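Local coordinates for clavulanic acid biosynthesis oligopeptide binding protein 2 (Streptomyces clavuligerus, PDB 2WOL), which probably binds peptides as an extracellular solute-binding protein and belongs to the biosynthetic pathway of the beta-lactamase inhibitor clavulanic acid, at residues A[313-318]-A[385-390]; A[404-409]-A[420-425]; A[393-398]-A[408-413]. All coordinates share one frame; numbering follows the deposited sequence.

Interaction 1. Residues A[313-318]-A[385-390]; sequences IPPFDN and AGLPDG
P315 and N318 meet L387 and A385 in a small loop-to-loop contact at the surface of this family 5 solute-binding protein, far from the centre of the chain. One loop is a type I beta turn, P315 to N318, which leads into helix 319-327; the other leaves helix 375-384 through a Schellman motif at G386, then makes a second type I turn, L387 to G390, before strand 391-398. The apolar half of the contact is P315 against L387. A cis peptide bond precedes P315, and its ring meets the leucine at about a right angle: CB lies 3.8 Å from L387 CD1 and CG of the same proline 4.0 Å from that methyl. The other half is the amide of N318 lying beside A385. N318 holds CG anti to its own N (chi1 -169°), which carries the amide across to the alanine, while OD1 accepts a hydrogen bond from the backbone N of H320 and so caps the helix that starts there. A385 also packs on H320 and V321 of that helix, so the cap and the contact share one corner. There the methyl CB of A385 sits 3.7 Å from N318 OD1.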
loop_
_atom_site.group_PDB
_atom_site.type_symbol
_atom_site.label_atom_id
_atom_site.label_comp_id
_atom_site.label_asym_id
_atom_site.label_seq_id
_atom_site.Cartn_x
_atom_site.Cartn_y
_atom_site.Cartn_z
ATOM N N ILE A 313 14.088 9.924 -21.882
ATOM C CA ILE A 313 15.542 9.814 -21.819
ATOM C C ILE A 313 16.033 8.930 -22.969
ATOM O O ILE A 313 15.990 7.706 -22.863
ATOM C CB ILE A 313 16.023 9.219 -20.456
ATOM C CG1 ILE A 313 15.354 9.910 -19.253
ATOM C CG2 ILE A 313 17.555 9.225 -20.360
ATOM C CD1 ILE A 313 15.628 11.410 -19.121
ATOM N N PRO A 314 16.478 9.539 -24.085
ATOM C CA PRO A 314 17.042 8.736 -25.172
ATOM C C PRO A 314 18.177 7.835 -24.678
ATOM O O PRO A 314 18.922 8.235 -23.785
ATOM C CB PRO A 314 17.574 9.796 -26.143
ATOM C CG PRO A 314 16.693 10.976 -25.907
ATOM C CD PRO A 314 16.454 10.976 -24.422
ATOM N N PRO A 315 18.314 6.624 -25.249
ATOM C CA PRO A 315 17.534 6.078 -26.362
ATOM C C PRO A 315 16.293 5.276 -25.948
ATOM O O PRO A 315 15.782 4.484 -26.743
ATOM C CB PRO A 315 18.543 5.153 -27.042
ATOM C CG PRO A 315 19.340 4.616 -25.909
ATOM C CD PRO A 315 19.363 5.680 -24.826
ATOM N N PHE A 316 15.803 5.491 -24.730
ATOM C CA PHE A 316 14.664 4.718 -24.229
ATOM C C PHE A 316 13.318 5.157 -24.804
ATOM O O PHE A 316 12.283 4.596 -24.464
ATOM C CB PHE A 316 14.654 4.691 -22.701
ATOM C CG PHE A 316 15.846 4.002 -22.124
ATOM C CD1 PHE A 316 16.976 4.724 -21.772
ATOM C CD2 PHE A 316 15.862 2.619 -21.988
ATOM C CE1 PHE A 316 18.094 4.087 -21.259
ATOM C CE2 PHE A 316 16.979 1.970 -21.475
ATOM C CZ PHE A 316 18.097 2.707 -21.110
ATOM N N ASP A 317 13.348 6.154 -25.688
ATOM C CA ASP A 317 12.180 6.535 -26.476
ATOM C C ASP A 317 11.823 5.461 -27.507
ATOM O O ASP A 317 10.684 5.396 -27.978
ATOM C CB ASP A 317 12.430 7.877 -27.180
ATOM C CG ASP A 317 13.680 7.863 -28.050
ATOM O OD1 ASP A 317 14.778 7.579 -27.535
ATOM O OD2 ASP A 317 13.562 8.159 -29.259
ATOM N N ASN A 318 12.800 4.623 -27.839
ATOM C CA ASN A 318 12.631 3.575 -28.837
ATOM C C ASN A 318 12.153 2.293 -28.168
ATOM O O ASN A 318 12.823 1.764 -27.272
ATOM C CB ASN A 318 13.949 3.351 -29.586
ATOM C CG ASN A 318 13.784 2.477 -30.809
ATOM O OD1 ASN A 318 13.466 1.298 -30.699
ATOM N ND2 ASN A 318 14.007 3.052 -31.990
ATOM N N ALA A 385 16.535 -1.098 -33.152
ATOM C CA ALA A 385 16.663 0.257 -32.614
ATOM C C ALA A 385 17.733 1.077 -33.328
ATOM O O ALA A 385 17.884 2.272 -33.061
ATOM C CB ALA A 385 16.961 0.199 -31.119
ATOM N N GLY A 386 18.477 0.440 -34.227
ATOM C CA GLY A 386 19.617 1.088 -34.869
ATOM C C GLY A 386 20.815 1.180 -33.943
ATOM O O GLY A 386 21.717 1.996 -34.152
ATOM N N LEU A 387 20.824 0.340 -32.909
ATOM C CA LEU A 387 21.922 0.300 -31.948
ATOM C C LEU A 387 22.389 -1.140 -31.730
ATOM O O LEU A 387 22.380 -1.631 -30.597
ATOM C CB LEU A 387 21.501 0.944 -30.617
ATOM C CG LEU A 387 21.134 2.433 -30.636
ATOM C CD1 LEU A 387 20.423 2.825 -29.353
ATOM C CD2 LEU A 387 22.358 3.326 -30.857
ATOM N N PRO A 388 22.823 -1.819 -32.814
ATOM C CA PRO A 388 23.099 -3.258 -32.731
ATOM C C PRO A 388 24.184 -3.654 -31.724
ATOM O O PRO A 388 24.151 -4.768 -31.201
ATOM C CB PRO A 388 23.530 -3.624 -34.160
ATOM C CG PRO A 388 23.946 -2.338 -34.781
ATOM C CD PRO A 388 23.081 -1.292 -34.168
ATOM N N ASP A 389 25.122 -2.749 -31.451
ATOM C CA ASP A 389 26.243 -3.046 -30.557
ATOM C C ASP A 389 26.001 -2.581 -29.121
ATOM O O ASP A 389 26.862 -2.741 -28.248
ATOM C CB ASP A 389 27.528 -2.429 -31.109
ATOM C CG ASP A 389 27.935 -3.032 -32.439
ATOM O OD1 ASP A 389 27.859 -4.271 -32.583
ATOM O OD2 ASP A 389 28.329 -2.264 -33.344
ATOM N N GLY A 390 24.823 -2.016 -28.883
ATOM C CA GLY A 390 24.467 -1.514 -27.566
ATOM C C GLY A 390 24.621 -0.012 -27.471
ATOM O O GLY A 390 24.668 0.688 -28.487
#

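Interaction 2. Residues A[404-409]-A[420-425]; sequences LVADAV and LTVKEL
V422 faces A406 and D407 where helix 401-414 lies over strand 418-425, the last two elements of a right-handed beta-alpha-beta crossover. The segments 404-409 and 420-425 run nearly antiparallel, at 165°, with their axes 8.9 Å apart at closest approach. From V422 CB, which points at the helix, two methyls diverge. CG1, anti to the backbone N (chi1 -178°), heads for A406, whose CB is 4.2 Å from it; this methyl also packs on T397 of the next strand. CG2 takes the other branch, anti to the carbonyl carbon, and meets the carboxylate of D407, with OD1 4.0 Å from V422 CG2. The D407 side chain starts away from the strand and swings back, crossing the valine at about a right angle. The touch on the methyl is a loose van der Waals one; the polar partner of OD1 is R403, one turn earlier, in a salt bridge. R403 also bridges to OE2 of E424, so the arginine lies between two carboxylates of like charge, D407 OD1 and E424 OE2 being 6.9 Å apart, and probably offsets their repulsion. At the C-terminal end of 404-409 the contact is wholly aliphatic: V409 CG1 reaches L420 CD1 at 3.8 Å. L420 also packs on V410 and L413, so it and V422 are the two apolar side chains that 420-425 sets against the helix. The backbone of 420-425 is hydrogen-bonded in parallel to strand 391-398 through T421, K423 and L425. Away from strand 418-425, A408 and V409 pack on helix 331-337, while V405 touches H305 and V409 touches V307 of strand 303-309, so helix 401-414 lies on the sheet with helix 331-337 as its neighbour.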
loop_
_atom_site.group_PDB
_atom_site.type_symbol
_atom_site.label_atom_id
_atom_site.label_comp_id
_atom_site.label_asym_id
_atom_site.label_seq_id
_atom_site.Cartn_x
_atom_site.Cartn_y
_atom_site.Cartn_z
ATOM N N LEU A 404 21.798 -3.321 -5.030
ATOM C CA LEU A 404 22.096 -4.696 -5.434
ATOM C C LEU A 404 21.328 -5.081 -6.696
ATOM O O LEU A 404 21.884 -5.708 -7.598
ATOM C CB LEU A 404 21.787 -5.688 -4.305
ATOM C CG LEU A 404 22.583 -5.586 -3.000
ATOM C CD1 LEU A 404 22.095 -6.637 -2.013
ATOM C CD2 LEU A 404 24.083 -5.722 -3.231
ATOM N N VAL A 405 20.056 -4.694 -6.752
ATOM C CA VAL A 405 19.232 -4.922 -7.939
ATOM C C VAL A 405 19.790 -4.154 -9.143
ATOM O O VAL A 405 19.919 -4.717 -10.236
ATOM C CB VAL A 405 17.743 -4.589 -7.670
ATOM C CG1 VAL A 405 16.931 -4.575 -8.965
ATOM C CG2 VAL A 405 17.150 -5.590 -6.680
ATOM N N ALA A 406 20.152 -2.887 -8.934
ATOM C CA ALA A 406 20.758 -2.076 -9.996
ATOM C C ALA A 406 22.008 -2.740 -10.574
ATOM O O ALA A 406 22.173 -2.797 -11.794
ATOM C CB ALA A 406 21.080 -0.670 -9.494
ATOM N N ASP A 407 22.871 -3.249 -9.692
ATOM C CA ASP A 407 24.096 -3.943 -10.099
ATOM C C ASP A 407 23.790 -5.175 -10.949
ATOM O O ASP A 407 24.506 -5.465 -11.911
ATOM C CB ASP A 407 24.932 -4.352 -8.879
ATOM C CG ASP A 407 25.534 -3.160 -8.144
ATOM O OD1 ASP A 407 25.661 -2.070 -8.745
ATOM O OD2 ASP A 407 25.891 -3.325 -6.957
ATOM N N ALA A 408 22.731 -5.895 -10.585
ATOM C CA ALA A 408 22.282 -7.051 -11.355
ATOM C C ALA A 408 21.738 -6.647 -12.730
ATOM O O ALA A 408 21.867 -7.401 -13.702
ATOM C CB ALA A 408 21.255 -7.848 -10.570
ATOM N N VAL A 409 21.149 -5.456 -12.820
ATOM C CA VAL A 409 20.715 -4.933 -14.120
ATOM C C VAL A 409 21.945 -4.613 -14.978
ATOM O O VAL A 409 21.999 -4.966 -16.155
ATOM C CB VAL A 409 19.796 -3.684 -13.999
ATOM C CG1 VAL A 409 19.371 -3.190 -15.382
ATOM C CG2 VAL A 409 18.556 -3.994 -13.166
ATOM N N LEU A 420 25.859 0.240 -18.497
ATOM C CA LEU A 420 25.206 1.110 -17.534
ATOM C C LEU A 420 26.145 1.553 -16.432
ATOM O O LEU A 420 26.999 0.790 -15.980
ATOM C CB LEU A 420 24.008 0.409 -16.891
ATOM C CG LEU A 420 22.867 -0.117 -17.758
ATOM C CD1 LEU A 420 21.761 -0.619 -16.847
ATOM C CD2 LEU A 420 22.343 0.954 -18.695
ATOM N N THR A 421 25.973 2.799 -16.010
ATOM C CA THR A 421 26.539 3.260 -14.754
ATOM C C THR A 421 25.380 3.545 -13.806
ATOM O O THR A 421 24.235 3.717 -14.237
ATOM C CB THR A 421 27.433 4.495 -14.939
ATOM O OG1 THR A 421 26.701 5.516 -15.618
ATOM C CG2 THR A 421 28.672 4.141 -15.759
ATOM N N VAL A 422 25.682 3.580 -12.514
ATOM C CA VAL A 422 24.663 3.652 -11.479
ATOM C C VAL A 422 24.681 5.027 -10.812
ATOM O O VAL A 422 25.738 5.511 -10.393
ATOM C CB VAL A 422 24.879 2.544 -10.418
ATOM C CG1 VAL A 422 23.793 2.588 -9.368
ATOM C CG2 VAL A 422 24.931 1.162 -11.072
ATOM N N LYS A 423 23.510 5.652 -10.736
ATOM C CA LYS A 423 23.349 6.914 -10.018
ATOM C C LYS A 423 22.495 6.680 -8.780
ATOM O O LYS A 423 21.310 6.356 -8.884
ATOM C CB LYS A 423 22.725 7.988 -10.921
ATOM C CG LYS A 423 22.360 9.304 -10.218
ATOM C CD LYS A 423 23.588 10.052 -9.713
ATOM C CE LYS A 423 23.188 11.271 -8.897
ATOM N NZ LYS A 423 24.382 12.045 -8.449
ATOM N N GLU A 424 23.108 6.826 -7.611
ATOM C CA GLU A 424 22.386 6.678 -6.353
ATOM C C GLU A 424 21.741 7.989 -5.939
ATOM O O GLU A 424 22.349 9.057 -6.052
ATOM C CB GLU A 424 23.304 6.163 -5.246
ATOM C CG GLU A 424 23.656 4.694 -5.394
ATOM C CD GLU A 424 24.552 4.182 -4.283
ATOM O OE1 GLU A 424 25.188 5.003 -3.582
ATOM O OE2 GLU A 424 24.622 2.950 -4.110
ATOM N N LEU A 425 20.500 7.896 -5.469
ATOM C CA LEU A 425 19.758 9.054 -4.994
ATOM C C LEU A 425 19.443 8.885 -3.512
ATOM O O LEU A 425 19.359 7.759 -3.016
ATOM C CB LEU A 425 18.468 9.237 -5.802
ATOM C CG LEU A 425 18.594 9.398 -7.324
ATOM C CD1 LEU A 425 17.224 9.322 -7.992
ATOM C CD2 LEU A 425 19.311 10.699 -7.689
#

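Interaction 3. Residues A[393-398]-A[408-413]; sequences AVIGTQ and AVVESL
A beta-alpha-beta unit, strand 391-398, helix 401-414 and strand 418-425, brings I395 of its first strand up against V409 and V410 of its helix. The contact is carried by this one isoleucine, whose side chain points from the sheet at the helix and presents two branches to two successive residues. The longer branch runs with CG1 anti to the backbone N (chi1 -176°) and stays extended at the next bond (chi2 162°), so that CD1 projects well above the strand. That methyl settles against the beta-branched end of V409, with V409 CB 3.9 Å from I395 CD1 and V409 CG2 4.0 Å from it, the first valine methyl, CG1, being equally near. I395 CD1 is thus seated against the whole fork of the valine, with no single methyl taking the contact. The shorter branch, CG2, is placed between the backbone N and the carbonyl carbon and points to the neighbouring residue, where V410 CG2 lies 4.3 Å from I395 CG2, a looser touch. At its flanks I395 also packs on L448 and V450 of strand 448-453, which pairs in parallel with this strand on the side away from strand 418-425. Further along, T397 packs on F402, R403 and A406, so the helix is met from below by more than one residue of the strand. A408 and V409 pack on L334 of helix 331-337, and just ahead of that helix D330 meets the buried S412. S412 OG donates to the carbonyl of A408 one turn back and in turn accepts from the backbone N of D330. A408 O is gripped twice, by S412 N at 3.0 Å and by S412 OG at 2.7 Å, the two donors arriving from opposite faces of the carbonyl plane.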
loop_
_atom_site.group_PDB
_atom_site.type_symbol
_atom_site.label_atom_id
_atom_site.label_comp_id
_atom_site.label_asym_id
_atom_site.label_seq_id
_atom_site.Cartn_x
_atom_site.Cartn_y
_atom_site.Cartn_z
ATOM N N ALA A 393 24.086 4.091 -20.834
ATOM C CA ALA A 393 22.962 4.682 -20.113
ATOM C C ALA A 393 23.210 4.693 -18.609
ATOM O O ALA A 393 24.222 4.170 -18.133
ATOM C CB ALA A 393 21.656 3.951 -20.449
ATOM N N VAL A 394 22.281 5.304 -17.877
ATOM C CA VAL A 394 22.365 5.424 -16.424
ATOM C C VAL A 394 21.108 4.851 -15.776
ATOM O O VAL A 394 19.986 5.148 -16.199
ATOM C CB VAL A 394 22.548 6.908 -15.977
ATOM C CG1 VAL A 394 22.669 7.014 -14.464
ATOM C CG2 VAL A 394 23.772 7.526 -16.644
ATOM N N ILE A 395 21.315 4.034 -14.746
ATOM C CA ILE A 395 20.224 3.518 -13.927
ATOM C C ILE A 395 20.193 4.233 -12.574
ATOM O O ILE A 395 21.216 4.335 -11.891
ATOM C CB ILE A 395 20.287 1.963 -13.765
ATOM C CG1 ILE A 395 19.072 1.449 -12.977
ATOM C CG2 ILE A 395 21.634 1.502 -13.159
ATOM C CD1 ILE A 395 18.820 -0.048 -13.131
ATOM N N GLY A 396 19.018 4.742 -12.209
ATOM C CA GLY A 396 18.822 5.406 -10.923
ATOM C C GLY A 396 18.359 4.429 -9.859
ATOM O O GLY A 396 17.547 3.541 -10.131
ATOM N N THR A 397 18.872 4.594 -8.641
ATOM C CA THR A 397 18.558 3.677 -7.547
ATOM C C THR A 397 18.796 4.314 -6.174
ATOM O O THR A 397 19.250 5.455 -6.085
ATOM C CB THR A 397 19.364 2.358 -7.680
ATOM O OG1 THR A 397 18.850 1.385 -6.768
ATOM C CG2 THR A 397 20.847 2.580 -7.404
ATOM N N GLN A 398 18.455 3.569 -5.122
ATOM C CA GLN A 398 18.782 3.907 -3.732
ATOM C C GLN A 398 19.984 3.084 -3.302
ATOM O O GLN A 398 20.260 2.034 -3.885
ATOM C CB GLN A 398 17.642 3.499 -2.792
ATOM C CG GLN A 398 16.333 4.242 -2.905
ATOM C CD GLN A 398 15.298 3.731 -1.905
ATOM O OE1 GLN A 398 15.408 2.613 -1.391
ATOM N NE2 GLN A 398 14.294 4.550 -1.621
ATOM N N ALA A 408 22.731 -5.895 -10.585
ATOM C CA ALA A 408 22.282 -7.051 -11.355
ATOM C C ALA A 408 21.738 -6.647 -12.730
ATOM O O ALA A 408 21.867 -7.401 -13.702
ATOM C CB ALA A 408 21.255 -7.848 -10.570
ATOM N N VAL A 409 21.149 -5.456 -12.820
ATOM C CA VAL A 409 20.715 -4.933 -14.120
ATOM C C VAL A 409 21.945 -4.613 -14.978
ATOM O O VAL A 409 21.999 -4.966 -16.155
ATOM C CB VAL A 409 19.796 -3.684 -13.999
ATOM C CG1 VAL A 409 19.371 -3.190 -15.382
ATOM C CG2 VAL A 409 18.556 -3.994 -13.166
ATOM N N VAL A 410 22.932 -3.956 -14.372
ATOM C CA VAL A 410 24.200 -3.640 -15.042
ATOM C C VAL A 410 24.838 -4.912 -15.613
ATOM O O VAL A 410 25.196 -4.967 -16.792
ATOM C CB VAL A 410 25.192 -2.929 -14.079
ATOM C CG1 VAL A 410 26.566 -2.750 -14.731
ATOM C CG2 VAL A 410 24.638 -1.586 -13.628
ATOM N N GLU A 411 24.958 -5.935 -14.769
ATOM C CA GLU A 411 25.556 -7.208 -15.157
ATOM C C GLU A 411 24.766 -7.907 -16.273
ATOM O O GLU A 411 25.355 -8.421 -17.231
ATOM C CB GLU A 411 25.687 -8.118 -13.930
ATOM C CG GLU A 411 26.459 -9.405 -14.176
ATOM C CD GLU A 411 26.687 -10.219 -12.905
ATOM O OE1 GLU A 411 26.671 -9.643 -11.793
ATOM O OE2 GLU A 411 26.883 -11.442 -13.024
ATOM N N SER A 412 23.439 -7.911 -16.148
ATOM C CA SER A 412 22.560 -8.527 -17.145
ATOM C C SER A 412 22.758 -7.891 -18.511
ATOM O O SER A 412 22.972 -8.580 -19.501
ATOM C CB SER A 412 21.085 -8.371 -16.748
ATOM O OG SER A 412 20.769 -9.068 -15.554
ATOM N N LEU A 413 22.690 -6.564 -18.545
ATOM C CA LEU A 413 22.654 -5.826 -19.801
ATOM C C LEU A 413 24.014 -5.708 -20.477
ATOM O O LEU A 413 24.090 -5.542 -21.693
ATOM C CB LEU A 413 22.032 -4.442 -19.585
ATOM C CG LEU A 413 20.613 -4.396 -19.000
ATOM C CD1 LEU A 413 20.047 -2.989 -19.071
ATOM C CD2 LEU A 413 19.679 -5.384 -19.691
#

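Interactions 2 and 3 belong to one beta-alpha-beta unit: their centres are about 4 Å apart, and they share A408 and V409 on helix 401-414. V409 is common to both contacts, touching L420 in one and I395 in the other, while the two strands are joined by backbone bonds such as K423 N to I395 O (2.9 Å). Interaction 1 lies further out, its centre about 16 Å from that of interaction 3 and 19 Å from that of interaction 2. It still touches the unit, where F316 CE1 is 3.7 Å from A393 CB, and its second loop, 385-390, runs directly into strand 391-398.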